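Local coordinates for outer membrane protein SusF (Bacteroides thetaiotaomicron, PDB 4FE9), which binds starch at the cell surface through carbohydrate-binding modules, ahead of its transport into the periplasm for degradation, at residues A[71-76]-A[111-116]; A[261-266]-A[307-312]; A[404-409]-A[456-461]. One frame throughout, in Å; residues are numbered along the deposited sequence. Where two conformers were deposited one is given.

Contact 1: residues A[71-76]-A[111-116]; sequences TLNENH and RELKIS
Thr71 and Ser116 form an antiparallel hydrogen-bonded pair at the end of strand 64-72. Thr71 N gives to Ser116 O at 2.9 Å and Ser116 N returns to Thr71 O, both with N-H...O angles near 170°. Two residues on, Asn73 N donates to Lys114 O although its positive phi and psi have already turned the chain out of the strand.

The Asn73 side chain then continues the ladder in place of a backbone. Lys114 N donates to Asn73 OD1 at 2.8 Å, nearly along the C=O axis (175° at the oxygen), while ND2 makes a weak bond to Glu112 O, so the amide lies along strand 111-122 with one end on each of two peptide groups. With chi1 at -65° CG stands anti to the carbonyl carbon, which swings the amide back to the neighbouring strand. With an alanine here, Lys114 N would probably lose its acceptor and Glu112 O would be left with the Tyr103 hydroxyl in place of two donors.

Charge and water close the solvent side. Lys114, bent at chi3 and chi4, brings NZ to Glu74 OE1 at 2.8 Å in a salt bridge; a long, weak ion pair links the same nitrogen to Glu135. Water 1 accepts from Glu74 N at 2.8 Å, donates to Lys114 O, and is 3.2 Å from Thr71 OG1.

Apolar packing covers the other face, where Leu72 CD2 lies 3.5 Å from Ile115 CG1, the two side chains side by side; Leu72 also touches Val98 of helix 92-102.

Strand 111-122 also pairs with strand 128-141, so the contact lies at the end of an antiparallel strand pair in the N-terminal domain's sheet. Chemically, amide and water continue the hydrogen bonding past Leu72, while the ion pair ties the turn's Glu74 to Lys114.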
loop_
_atom_site.group_PDB
_atom_site.type_symbol
_atom_site.label_atom_id
_atom_site.label_comp_id
_atom_site.label_asym_id
_atom_site.label_seq_id
_atom_site.Cartn_x
_atom_site.Cartn_y
_atom_site.Cartn_z
ATOM N N THR A 71 -2.353 -9.767 -28.398
ATOM C CA THR A 71 -2.294 -9.330 -27.028
ATOM C C THR A 71 -3.475 -8.424 -26.681
ATOM O O THR A 71 -4.103 -7.877 -27.559
ATOM C CB THR A 71 -0.948 -8.646 -26.697
ATOM O OG1 THR A 71 -0.900 -7.364 -27.304
ATOM C CG2 THR A 71 0.189 -9.445 -27.200
ATOM N N LEU A 72 -3.857 -8.399 -25.407
ATOM C CA LEU A 72 -4.910 -7.487 -24.939
ATOM C C LEU A 72 -4.320 -6.529 -23.906
ATOM O O LEU A 72 -3.466 -6.931 -23.105
ATOM C CB LEU A 72 -6.085 -8.278 -24.333
ATOM C CG LEU A 72 -6.683 -9.340 -25.257
ATOM C CD1 LEU A 72 -7.423 -10.403 -24.473
ATOM C CD2 LEU A 72 -7.596 -8.691 -26.312
ATOM N N ASN A 73 -4.596 -5.236 -24.084
ATOM C CA ASN A 73 -3.974 -4.207 -23.265
ATOM C C ASN A 73 -2.467 -4.449 -23.053
ATOM O O ASN A 73 -1.973 -4.426 -21.932
ATOM C CB ASN A 73 -4.704 -4.075 -21.923
ATOM C CG ASN A 73 -6.149 -3.588 -22.085
ATOM O OD1 ASN A 73 -6.624 -3.370 -23.207
ATOM N ND2 ASN A 73 -6.862 -3.471 -20.974
ATOM N N GLU A 74 -1.777 -4.770 -24.135
ATOM C CA GLU A 74 -0.303 -4.749 -24.161
ATOM C C GLU A 74 0.407 -5.984 -23.584
ATOM O O GLU A 74 1.461 -6.362 -24.072
ATOM C CB GLU A 74 0.253 -3.471 -23.523
ATOM C CG GLU A 74 1.293 -2.763 -24.400
ATOM C CD GLU A 74 0.740 -1.506 -25.083
ATOM O OE1 GLU A 74 -0.048 -0.774 -24.427
ATOM O OE2 GLU A 74 1.122 -1.233 -26.259
ATOM N N ASN A 75 -0.062 -6.527 -22.483
ATOM C CA ASN A 75 0.675 -7.651 -21.926
ATOM C C ASN A 75 -0.097 -8.848 -21.511
ATOM O O ASN A 75 0.397 -9.640 -20.737
ATOM C CB ASN A 75 1.614 -7.215 -20.795
ATOM C CG ASN A 75 1.061 -6.074 -19.983
ATOM O OD1 ASN A 75 0.156 -6.254 -19.176
ATOM N ND2 ASN A 75 1.554 -4.871 -20.250
ATOM N N HIS A 76 -1.284 -9.038 -22.066
ATOM C CA HIS A 76 -2.062 -10.216 -21.735
ATOM C C HIS A 76 -2.311 -11.012 -22.980
ATOM O O HIS A 76 -2.756 -10.475 -23.978
ATOM C CB HIS A 76 -3.403 -9.816 -21.088
ATOM C CG HIS A 76 -3.252 -8.995 -19.838
ATOM N ND1 HIS A 76 -3.137 -7.614 -19.855
ATOM C CD2 HIS A 76 -3.167 -9.363 -18.532
ATOM C CE1 HIS A 76 -3.042 -7.167 -18.611
ATOM N NE2 HIS A 76 -3.019 -8.207 -17.793
ATOM N N ARG A 111 -15.375 -2.181 -19.606
ATOM C CA ARG A 111 -13.902 -2.161 -19.654
ATOM C C ARG A 111 -13.437 -2.124 -21.102
ATOM O O ARG A 111 -13.850 -2.939 -21.913
ATOM C CB ARG A 111 -13.313 -3.425 -18.980
ATOM C CG ARG A 111 -13.692 -3.576 -17.512
ATOM C CD ARG A 111 -13.076 -2.462 -16.679
ATOM N NE ARG A 111 -13.172 -2.799 -15.259
ATOM C CZ ARG A 111 -12.944 -1.944 -14.271
ATOM N NH1 ARG A 111 -12.654 -0.658 -14.541
ATOM N NH2 ARG A 111 -12.999 -2.373 -13.003
ATOM N N GLU A 112 -12.519 -1.233 -21.392
ATOM C CA GLU A 112 -11.911 -1.193 -22.701
ATOM C C GLU A 112 -10.775 -2.247 -22.861
ATOM O O GLU A 112 -9.930 -2.424 -21.980
ATOM C CB GLU A 112 -11.353 0.181 -22.969
ATOM C CG GLU A 112 -10.573 0.242 -24.245
ATOM C CD GLU A 112 -10.693 1.602 -24.916
ATOM O OE1 GLU A 112 -10.785 2.616 -24.175
ATOM O OE2 GLU A 112 -10.783 1.645 -26.173
ATOM N N LEU A 113 -10.777 -2.911 -24.010
ATOM C CA LEU A 113 -9.716 -3.805 -24.387
ATOM C C LEU A 113 -9.121 -3.335 -25.725
ATOM O O LEU A 113 -9.802 -3.333 -26.742
ATOM C CB LEU A 113 -10.263 -5.201 -24.559
ATOM C CG LEU A 113 -10.927 -5.851 -23.342
ATOM C CD1 LEU A 113 -11.693 -7.103 -23.762
ATOM C CD2 LEU A 113 -9.838 -6.182 -22.306
ATOM N N LYS A 114 -7.822 -3.083 -25.717
ATOM C CA LYS A 114 -7.081 -2.771 -26.895
ATOM C C LYS A 114 -6.384 -4.049 -27.414
ATOM O O LYS A 114 -5.733 -4.753 -26.661
ATOM C CB LYS A 114 -6.092 -1.650 -26.567
ATOM C CG LYS A 114 -5.131 -1.266 -27.663
ATOM C CD LYS A 114 -4.304 -0.021 -27.223
ATOM C CE LYS A 114 -2.786 -0.299 -27.237
ATOM N NZ LYS A 114 -2.344 -1.117 -26.057
ATOM N N ILE A 115 -6.750 -4.448 -28.624
ATOM C CA ILE A 115 -6.279 -5.699 -29.229
ATOM C C ILE A 115 -5.178 -5.417 -30.224
ATOM O O ILE A 115 -5.344 -4.610 -31.139
ATOM C CB ILE A 115 -7.404 -6.414 -29.941
ATOM C CG1 ILE A 115 -8.580 -6.596 -28.983
ATOM C CG2 ILE A 115 -6.939 -7.749 -30.472
ATOM C CD1 ILE A 115 -9.830 -6.978 -29.642
ATOM N N SER A 116 -4.022 -6.003 -29.987
ATOM C CA SER A 116 -2.865 -5.835 -30.864
ATOM C C SER A 116 -2.533 -7.172 -31.502
ATOM O O SER A 116 -2.140 -8.104 -30.792
ATOM C CB SER A 116 -1.664 -5.373 -30.028
ATOM O OG SER A 116 -0.692 -4.739 -30.823
HETATM O O HOH W 1 -2.734 -4.815 -26.747
#

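Contact 2: residues A[261-266]-A[307-312]; sequences TELYMT and VKFAPQ. With GLC (alpha-D-glucopyranose), chain C.
The Tyr264 ring meets the 307-312 segment in two ways: Ala310 O lies in its plane at the edge, and the backbone of Gln312 approaches obliquely, with Gln312 C 3.3 Å from Tyr264 CD2. Tyr264 OH donates to Glu262 OE1 at 2.9 Å, coming from above the carboxylate plane. The Phe309 ring, on the buried side, is approached obliquely by Leu263 CD2 and by Met265, whose chain runs alongside it in the same direction. Met265 SD stands 4.7 Å from the centroid of the Phe309 ring, 51° off the normal, a Met-aromatic contact in which Met265 CB also packs on Phe309 CE2. A chi1 of 174° and an extended chi2 carry SD alongside the ring; the bend at chi3 turns only CE. Met265 also touches Phe299 and Phe301 of strand 294-301.

Two hydrogen-bonded pairs flank the Met265-Phe309 pair. Tyr264 and Ala310 exchange both bonds, Ala310 N to Tyr264 O at 2.8 Å. Thr266 and Lys308 do likewise, but Lys308 N stands 49° out of the plane of the Thr266 carbonyl, so this bond is turned off the lone pairs. At the loop ends, water 2 accepts from Glu262 N and donates to Pro311 O at 2.7 Å.

Lys308 leaves the sheet on the Tyr264 side. Lys308 NZ donates to glucose O3 at 2.6 Å and, weakly, to O2, and a salt bridge to Asp318, which also bonds the sugar, fixes that nitrogen.

The arrangement is that of adjacent antiparallel strands in the beta-sandwich of carbohydrate-binding module 2: the face with Met265 and Phe309 packs into the aromatic core, and the face with Tyr264, Thr266 and Ala310 carries Lys308 of the glycan pocket, completed by Trp272, Trp315, Asp318 and Asn341.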
loop_
_atom_site.group_PDB
_atom_site.type_symbol
_atom_site.label_atom_id
_atom_site.label_comp_id
_atom_site.label_asym_id
_atom_site.label_seq_id
_atom_site.Cartn_x
_atom_site.Cartn_y
_atom_site.Cartn_z
ATOM N N THR A 261 8.547 -3.708 17.209
ATOM C CA THR A 261 8.206 -2.871 18.342
ATOM C C THR A 261 9.315 -1.823 18.628
ATOM O O THR A 261 9.089 -0.815 19.301
ATOM C CB THR A 261 7.955 -3.757 19.644
ATOM O OG1 THR A 261 9.002 -4.730 19.760
ATOM C CG2 THR A 261 6.632 -4.542 19.510
ATOM N N GLU A 262 10.498 -2.054 18.074
ATOM C CA GLU A 262 11.561 -1.035 18.094
ATOM C C GLU A 262 12.140 -0.874 16.720
ATOM O O GLU A 262 12.132 -1.816 15.934
ATOM C CB GLU A 262 12.658 -1.452 19.074
ATOM C CG GLU A 262 12.158 -1.583 20.543
ATOM C CD GLU A 262 13.304 -1.863 21.552
ATOM O OE1 GLU A 262 14.389 -2.347 21.138
ATOM O OE2 GLU A 262 13.076 -1.670 22.766
ATOM N N LEU A 263 12.828 0.241 16.500
ATOM C CA LEU A 263 13.480 0.495 15.216
ATOM C C LEU A 263 14.691 1.402 15.387
ATOM O O LEU A 263 14.683 2.331 16.215
ATOM C CB LEU A 263 12.504 1.145 14.226
ATOM C CG LEU A 263 12.965 1.076 12.769
ATOM C CD1 LEU A 263 12.780 -0.340 12.207
ATOM C CD2 LEU A 263 12.236 2.093 11.926
ATOM N N TYR A 264 15.742 1.096 14.635
ATOM C CA TYR A 264 17.024 1.758 14.791
ATOM C C TYR A 264 17.561 2.119 13.422
ATOM O O TYR A 264 17.221 1.466 12.423
ATOM C CB TYR A 264 18.021 0.847 15.490
ATOM C CG TYR A 264 17.642 0.476 16.916
ATOM C CD1 TYR A 264 18.100 1.229 17.999
ATOM C CD2 TYR A 264 16.862 -0.651 17.176
ATOM C CE1 TYR A 264 17.773 0.878 19.313
ATOM C CE2 TYR A 264 16.499 -0.990 18.467
ATOM C CZ TYR A 264 16.923 -0.205 19.527
ATOM O OH TYR A 264 16.612 -0.586 20.801
ATOM N N MET A 265 18.244 3.256 13.367
ATOM C CA MET A 265 18.869 3.752 12.154
ATOM C C MET A 265 20.372 3.743 12.331
ATOM O O MET A 265 20.881 4.043 13.417
ATOM C CB MET A 265 18.404 5.175 11.874
ATOM C CG MET A 265 19.119 5.857 10.682
ATOM S SD MET A 265 18.410 7.439 10.280
ATOM C CE MET A 265 19.237 8.457 11.504
ATOM N N THR A 266 21.059 3.188 11.342
ATOM C CA THR A 266 22.486 3.374 11.197
ATOM C C THR A 266 22.770 3.931 9.796
ATOM O O THR A 266 21.842 4.374 9.091
ATOM C CB THR A 266 23.245 2.068 11.438
ATOM O OG1 THR A 266 24.646 2.334 11.555
ATOM C CG2 THR A 266 22.998 1.058 10.299
ATOM N N VAL A 307 21.871 5.884 4.865
ATOM C CA VAL A 307 21.330 5.225 6.064
ATOM C C VAL A 307 20.555 3.954 5.754
ATOM O O VAL A 307 19.996 3.802 4.657
ATOM C CB VAL A 307 20.412 6.176 6.865
ATOM C CG1 VAL A 307 21.219 7.377 7.425
ATOM C CG2 VAL A 307 19.272 6.637 6.028
ATOM N N LYS A 308 20.425 3.091 6.766
ATOM C CA LYS A 308 19.475 1.958 6.719
ATOM C C LYS A 308 18.810 1.782 8.113
ATOM O O LYS A 308 19.281 2.342 9.101
ATOM C CB LYS A 308 20.203 0.670 6.344
ATOM C CG LYS A 308 20.439 0.506 4.865
ATOM C CD LYS A 308 21.019 -0.815 4.562
ATOM C CE LYS A 308 19.979 -1.743 4.000
ATOM N NZ LYS A 308 20.609 -2.954 3.404
ATOM N N PHE A 309 17.737 1.008 8.165
ATOM C CA PHE A 309 16.935 0.854 9.378
ATOM C C PHE A 309 16.844 -0.614 9.710
ATOM O O PHE A 309 16.954 -1.451 8.822
ATOM C CB PHE A 309 15.525 1.422 9.169
ATOM C CG PHE A 309 15.506 2.872 8.841
ATOM C CD1 PHE A 309 15.549 3.299 7.514
ATOM C CD2 PHE A 309 15.436 3.823 9.847
ATOM C CE1 PHE A 309 15.540 4.660 7.202
ATOM C CE2 PHE A 309 15.499 5.194 9.547
ATOM C CZ PHE A 309 15.540 5.604 8.214
ATOM N N ALA A 310 16.725 -0.938 11.000
ATOM C CA ALA A 310 16.631 -2.350 11.447
ATOM C C ALA A 310 15.778 -2.466 12.712
ATOM O O ALA A 310 15.706 -1.525 13.505
ATOM C CB ALA A 310 18.017 -2.920 11.715
ATOM N N PRO A 311 15.250 -3.671 12.978
ATOM C CA PRO A 311 14.376 -3.827 14.106
ATOM C C PRO A 311 15.143 -4.129 15.425
ATOM O O PRO A 311 14.521 -4.403 16.437
ATOM C CB PRO A 311 13.508 -5.030 13.693
ATOM C CG PRO A 311 14.387 -5.838 12.870
ATOM C CD PRO A 311 15.231 -4.858 12.104
ATOM N N GLN A 312 16.474 -4.196 15.353
ATOM C CA GLN A 312 17.317 -4.169 16.534
ATOM C C GLN A 312 18.557 -3.346 16.190
ATOM O O GLN A 312 18.668 -2.849 15.064
ATOM C CB GLN A 312 17.702 -5.575 16.946
ATOM C CG GLN A 312 18.609 -6.313 15.927
ATOM C CD GLN A 312 17.841 -6.801 14.693
ATOM O OE1 GLN A 312 16.900 -7.583 14.810
ATOM N NE2 GLN A 312 18.358 -6.480 13.512
HETATM C C1 GLC C . 23.930 -6.654 5.763
HETATM C C2 GLC C . 23.046 -5.474 5.376
HETATM C C3 GLC C . 23.822 -4.448 4.579
HETATM C C4 GLC C . 25.057 -4.024 5.351
HETATM C C5 GLC C . 25.869 -5.236 5.727
HETATM C C6 GLC C . 27.083 -4.839 6.560
HETATM O O2 GLC C . 21.970 -5.946 4.585
HETATM O O3 GLC C . 23.013 -3.302 4.289
HETATM O O4 GLC C . 25.864 -3.220 4.529
HETATM O O5 GLC C . 25.077 -6.176 6.464
HETATM O O6 GLC C . 27.804 -6.032 6.866
HETATM O O HOH W 2 11.897 -4.555 16.956
#

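Contact 3: residues A[404-409]-A[456-461]; sequences PAFLKD and QKVYLN
Phe406 N and Gln456 O supply the one hydrogen bond across this contact, modelled at 2.5 Å, shorter than usual, so its exact length is doubtful. A CA-H...O contact from Ala405 CA, 3.1 Å away, reaches the same Gln456 O, so two neighbouring groups of the 404-409 loop converge on a single carbonyl.

Ring contacts come next. The Phe406 ring lies with one face over the backbone that links Gln456 to Lys457. Gln456 O stands 3.2 Å above the Phe406 ring plane near the rim, and Lys457 CA makes a CH-pi contact 4.2 Å from the centroid of the Phe406 ring, 24° off the normal. Chi1 of -54°, with CG anti to the carbonyl carbon, folds the ring back over this peptide.

Apolar side chains finish the interface. Val458 CG2 meets Phe406 CZ at the ring edge, in its plane, at 3.8 Å, and Gln456 CB packs against Phe406 CD2. The Gln456 amide is turned almost perpendicular to the ring, 87° between planes, and its OE1 is hydrogen-bonded to Lys453 N. Lys457 CE lies 3.9 Å from Ala405 CB.

This is packing within carbohydrate-binding module 3: the loop between strands 401-402 and 410-415 places Phe406 against the start of strand 458-461, the central strand between 401-402 and 466-469. Val412 and Ile469 touch both Phe406 and Val458.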
loop_
_atom_site.group_PDB
_atom_site.type_symbol
_atom_site.label_atom_id
_atom_site.label_comp_id
_atom_site.label_asym_id
_atom_site.label_seq_id
_atom_site.Cartn_x
_atom_site.Cartn_y
_atom_site.Cartn_z
ATOM N N PRO A 404 9.453 29.734 21.142
ATOM C CA PRO A 404 8.958 31.085 21.452
ATOM C C PRO A 404 8.781 31.266 22.946
ATOM O O PRO A 404 8.141 30.434 23.586
ATOM C CB PRO A 404 7.578 31.114 20.786
ATOM C CG PRO A 404 7.534 29.872 19.893
ATOM C CD PRO A 404 8.414 28.891 20.542
ATOM N N ALA A 405 9.337 32.341 23.502
ATOM C CA ALA A 405 9.285 32.573 24.956
ATOM C C ALA A 405 7.863 32.368 25.522
ATOM O O ALA A 405 6.879 32.812 24.922
ATOM C CB ALA A 405 9.801 33.990 25.292
ATOM N N PHE A 406 7.760 31.750 26.700
ATOM C CA PHE A 406 6.424 31.488 27.298
ATOM C C PHE A 406 5.624 32.782 27.506
ATOM O O PHE A 406 6.168 33.786 27.942
ATOM C CB PHE A 406 6.544 30.719 28.620
ATOM C CG PHE A 406 7.332 29.441 28.517
ATOM C CD1 PHE A 406 7.438 28.762 27.318
ATOM C CD2 PHE A 406 7.903 28.877 29.643
ATOM C CE1 PHE A 406 8.224 27.616 27.224
ATOM C CE2 PHE A 406 8.622 27.708 29.564
ATOM C CZ PHE A 406 8.759 27.064 28.344
ATOM N N LEU A 407 4.353 32.758 27.115
ATOM C CA LEU A 407 3.450 33.887 27.305
ATOM C C LEU A 407 2.831 33.923 28.706
ATOM O O LEU A 407 2.114 34.874 29.051
ATOM C CB LEU A 407 2.333 33.848 26.271
ATOM C CG LEU A 407 2.664 34.308 24.845
ATOM C CD1 LEU A 407 4.122 34.008 24.494
ATOM C CD2 LEU A 407 1.697 33.660 23.821
ATOM N N LYS A 408 2.986 32.823 29.445
ATOM C CA LYS A 408 2.299 32.627 30.727
ATOM C C LYS A 408 2.996 31.532 31.502
ATOM O O LYS A 408 3.720 30.705 30.925
ATOM C CB LYS A 408 0.853 32.233 30.513
ATOM C CG LYS A 408 -0.084 33.409 30.348
ATOM C CD LYS A 408 -1.437 32.962 29.824
ATOM C CE LYS A 408 -1.610 31.450 29.967
ATOM N NZ LYS A 408 -2.346 31.097 31.201
ATOM N N ASP A 409 2.808 31.532 32.812
ATOM C CA ASP A 409 3.146 30.361 33.605
ATOM C C ASP A 409 2.186 29.241 33.248
ATOM O O ASP A 409 1.045 29.494 32.902
ATOM C CB ASP A 409 3.074 30.688 35.102
ATOM C CG ASP A 409 3.762 32.008 35.441
ATOM O OD1 ASP A 409 5.023 32.034 35.489
ATOM O OD2 ASP A 409 3.047 33.039 35.500
ATOM N N GLN A 456 10.216 32.499 29.777
ATOM C CA GLN A 456 11.130 31.372 29.598
ATOM C C GLN A 456 10.955 30.749 28.198
ATOM O O GLN A 456 9.986 31.028 27.504
ATOM C CB GLN A 456 10.895 30.308 30.676
ATOM C CG GLN A 456 11.465 30.633 32.037
ATOM C CD GLN A 456 11.339 29.458 33.014
ATOM O OE1 GLN A 456 10.288 28.814 33.093
ATOM N NE2 GLN A 456 12.425 29.144 33.709
ATOM N N LYS A 457 11.877 29.870 27.826
ATOM C CA LYS A 457 11.750 29.090 26.597
ATOM C C LYS A 457 12.465 27.740 26.707
ATOM O O LYS A 457 13.283 27.544 27.604
ATOM C CB LYS A 457 12.264 29.903 25.377
ATOM C CG LYS A 457 13.556 30.637 25.601
ATOM C CD LYS A 457 14.038 31.355 24.319
ATOM C CE LYS A 457 13.005 32.322 23.806
ATOM N NZ LYS A 457 13.631 33.492 23.154
ATOM N N VAL A 458 12.126 26.797 25.816
ATOM C CA VAL A 458 12.753 25.441 25.827
ATOM C C VAL A 458 13.974 25.379 24.900
ATOM O O VAL A 458 13.907 25.858 23.790
ATOM C CB VAL A 458 11.738 24.332 25.352
ATOM C CG1 VAL A 458 12.345 22.962 25.516
ATOM C CG2 VAL A 458 10.433 24.441 26.098
ATOM N N TYR A 459 15.011 24.633 25.301
ATOM C CA TYR A 459 16.156 24.353 24.421
ATOM C C TYR A 459 16.360 22.853 24.230
ATOM O O TYR A 459 16.636 22.138 25.191
ATOM C CB TYR A 459 17.462 24.983 24.985
ATOM C CG TYR A 459 17.398 26.493 25.166
ATOM C CD1 TYR A 459 18.158 27.348 24.368
ATOM C CD2 TYR A 459 16.556 27.058 26.106
ATOM C CE1 TYR A 459 18.024 28.721 24.470
ATOM C CE2 TYR A 459 16.441 28.420 26.238
ATOM C CZ TYR A 459 17.193 29.248 25.437
ATOM O OH TYR A 459 17.085 30.592 25.601
ATOM N N LEU A 460 16.405 22.408 22.969
ATOM C CA LEU A 460 16.540 20.980 22.672
ATOM C C LEU A 460 17.762 20.693 21.844
ATOM O O LEU A 460 17.895 21.189 20.719
ATOM C CB LEU A 460 15.306 20.458 21.928
ATOM C CG LEU A 460 13.942 20.756 22.537
ATOM C CD1 LEU A 460 12.854 20.602 21.500
ATOM C CD2 LEU A 460 13.698 19.838 23.713
ATOM N N ASN A 461 18.589 19.790 22.328
ATOM C CA ASN A 461 19.627 19.230 21.514
ATOM C C ASN A 461 19.308 17.801 21.130
ATOM O O ASN A 461 19.582 16.874 21.882
ATOM C CB ASN A 461 20.961 19.288 22.254
ATOM C CG ASN A 461 22.128 18.930 21.370
ATOM O OD1 ASN A 461 22.022 18.065 20.495
ATOM N ND2 ASN A 461 23.284 19.508 21.667
#

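The three contacts follow one another along the chain and do not touch. Contact 1 belongs to the N-terminal domain and lies across the chain's centre from the other two: its centre is 44 Å from that of contact 2 and 63 Å from that of contact 3. Contacts 2 and 3 fall in carbohydrate-binding modules 2 and 3, centres 32 Å apart and nearest atoms about 13 Å apart. Of the three, only contact 2 holds a residue of a glycan pocket, Lys308. Contact 3 has a sodium ion about 9 Å from the side chain of Pro404, while contact 1 is structural pairing away from the annotated sugar sites.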